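Local coordinates for protein pelota homolog (Archaeoglobus fulgidus, PDB 3OBY) that probably recognises stalled ribosomes and may cleave the mRNA held there, contributing to the release of non-functional ribosomes and the degradation of damaged messages, at residues A[16-21]-A[102-107]. Sequence-based numbering, arbitrary orientation.
Sequences KLIPET and GKELSI
Leu17 and Leu105 form an antiparallel hydrogen-bonded pair, their two backbone bonds being Leu17 N to Leu105 O (2.9 Å) and Leu105 N to Leu17 O (3.1 Å). The short strands 16-18 and 105-107 run at 133°, well off strict antiparallel; beyond them one further backbone bond, Gly102 N to Pro19 O, holds the loops together. On the face of Leu17 and Leu105, Leu17 CD1 packs against Leu105 CD2 at 3.6 Å, and Pro19 CD, from the loop beyond, meets the same methyl; helix 22-31 closes over this side through Leu28, which touches Leu17 and Pro19. Strand order places 14-18 between 2-6 and 105-108, so the pairing joins the first two strands of the antiparallel sheet of the N-terminal domain, which has the RNA-binding Sm fold, to the last in sequence. On the face carrying Lys16 and Ser106, the Glu104 carboxylate passes obliquely across the Lys16 methylenes, OE2 lying 3.4 Å from CD. The Lys16 chain bends at chi3 (-59°), bringing CE to 3.3 Å from Ser106 OG, a hydroxyl hydrogen-bonded to Glu14. Lys16 NZ stays 4.7 Å from Glu104 OE1, too far for a salt bridge. Ile18 CG1 rests on Glu104 CB at 3.8 Å. Cutting Glu104 back to an alanine would probably strip cover from one side of the Lys16 methylenes and take a nearby opposite charge from its ammonium.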
loop_
_atom_site.group_PDB
_atom_site.type_symbol
_atom_site.label_atom_id
_atom_site.label_comp_id
_atom_site.label_asym_id
_atom_site.label_seq_id
_atom_site.Cartn_x
_atom_site.Cartn_y
_atom_site.Cartn_z
ATOM N N LYS A 16 7.196 1.173 15.486
ATOM C CA LYS A 16 6.019 1.967 15.195
ATOM C C LYS A 16 5.828 1.919 13.688
ATOM O O LYS A 16 6.696 2.360 12.932
ATOM C CB LYS A 16 6.236 3.406 15.665
ATOM C CG LYS A 16 5.066 4.338 15.388
ATOM C CD LYS A 16 5.328 5.740 15.918
ATOM C CE LYS A 16 5.569 5.732 17.426
ATOM N NZ LYS A 16 5.800 7.098 17.987
ATOM N N LEU A 17 4.687 1.387 13.256
ATOM C CA LEU A 17 4.404 1.235 11.830
ATOM C C LEU A 17 2.970 1.520 11.407
ATOM O O LEU A 17 2.092 1.729 12.230
ATOM C CB LEU A 17 4.795 -0.182 11.404
ATOM C CG LEU A 17 4.471 -1.248 12.458
ATOM C CD1 LEU A 17 2.960 -1.403 12.590
ATOM C CD2 LEU A 17 5.113 -2.563 12.067
ATOM N N ILE A 18 2.750 1.515 10.099
ATOM C CA ILE A 18 1.428 1.762 9.535
ATOM C C ILE A 18 1.112 0.780 8.402
ATOM O O ILE A 18 1.830 0.724 7.402
ATOM C CB ILE A 18 1.328 3.170 8.936
ATOM C CG1 ILE A 18 1.709 4.213 9.975
ATOM C CG2 ILE A 18 -0.080 3.414 8.429
ATOM C CD1 ILE A 18 1.687 5.623 9.418
ATOM N N PRO A 19 0.034 -0.010 8.548
ATOM C CA PRO A 19 -0.316 -0.961 7.486
ATOM C C PRO A 19 -1.021 -0.171 6.387
ATOM O O PRO A 19 -1.890 0.652 6.671
ATOM C CB PRO A 19 -1.226 -1.955 8.207
ATOM C CG PRO A 19 -1.929 -1.091 9.199
ATOM C CD PRO A 19 -0.848 -0.170 9.720
ATOM N N GLU A 20 -0.629 -0.399 5.138
ATOM C CA GLU A 20 -1.205 0.329 4.005
ATOM C C GLU A 20 -2.067 -0.554 3.099
ATOM O O GLU A 20 -2.709 -0.072 2.171
ATOM C CB GLU A 20 -0.074 0.945 3.174
ATOM C CG GLU A 20 0.898 1.820 3.960
ATOM C CD GLU A 20 2.132 2.209 3.157
ATOM O OE1 GLU A 20 3.005 1.344 2.944
ATOM O OE2 GLU A 20 2.229 3.380 2.734
ATOM N N THR A 21 -2.068 -1.851 3.368
ATOM C CA THR A 21 -2.830 -2.787 2.564
ATOM C C THR A 21 -3.436 -3.889 3.415
ATOM O O THR A 21 -3.027 -4.097 4.560
ATOM C CB THR A 21 -1.939 -3.448 1.494
ATOM O OG1 THR A 21 -0.946 -4.261 2.129
ATOM C CG2 THR A 21 -1.254 -2.399 0.667
ATOM N N GLY A 102 -3.835 2.304 7.075
ATOM C CA GLY A 102 -3.573 3.726 7.237
ATOM C C GLY A 102 -3.437 4.220 8.666
ATOM O O GLY A 102 -3.065 5.370 8.887
ATOM N N LYS A 103 -3.737 3.369 9.642
ATOM C CA LYS A 103 -3.630 3.775 11.037
ATOM C C LYS A 103 -2.307 3.363 11.646
ATOM O O LYS A 103 -1.825 2.251 11.432
ATOM C CB LYS A 103 -4.757 3.182 11.872
ATOM C CG LYS A 103 -4.684 3.587 13.336
ATOM C CD LYS A 103 -5.848 3.016 14.117
ATOM C CE LYS A 103 -6.019 3.704 15.453
ATOM N NZ LYS A 103 -7.296 3.274 16.089
ATOM N N GLU A 104 -1.732 4.265 12.428
ATOM C CA GLU A 104 -0.462 3.999 13.068
ATOM C C GLU A 104 -0.630 3.221 14.365
ATOM O O GLU A 104 -1.627 3.355 15.065
ATOM C CB GLU A 104 0.254 5.313 13.361
ATOM C CG GLU A 104 1.680 5.136 13.846
ATOM C CD GLU A 104 2.247 6.406 14.431
ATOM O OE1 GLU A 104 1.832 6.769 15.550
ATOM O OE2 GLU A 104 3.097 7.044 13.773
ATOM N N LEU A 105 0.360 2.396 14.673
ATOM C CA LEU A 105 0.363 1.622 15.895
ATOM C C LEU A 105 1.804 1.231 16.213
ATOM O O LEU A 105 2.649 1.155 15.318
ATOM C CB LEU A 105 -0.490 0.361 15.762
ATOM C CG LEU A 105 0.041 -0.759 14.874
ATOM C CD1 LEU A 105 -0.398 -2.094 15.441
ATOM C CD2 LEU A 105 -0.449 -0.559 13.453
ATOM N N SER A 106 2.070 1.000 17.496
ATOM C CA SER A 106 3.385 0.610 17.972
ATOM C C SER A 106 3.290 -0.746 18.649
ATOM O O SER A 106 2.440 -0.967 19.515
ATOM C CB SER A 106 3.920 1.635 18.976
ATOM O OG SER A 106 4.251 2.854 18.341
ATOM N N ILE A 107 4.170 -1.651 18.241
ATOM C CA ILE A 107 4.225 -2.988 18.806
ATOM C C ILE A 107 5.537 -3.039 19.586
ATOM O O ILE A 107 6.591 -2.690 19.063
ATOM C CB ILE A 107 4.231 -4.066 17.692
ATOM C CG1 ILE A 107 2.920 -4.018 16.922
ATOM C CG2 ILE A 107 4.430 -5.450 18.277
ATOM C CD1 ILE A 107 2.922 -4.888 15.683
#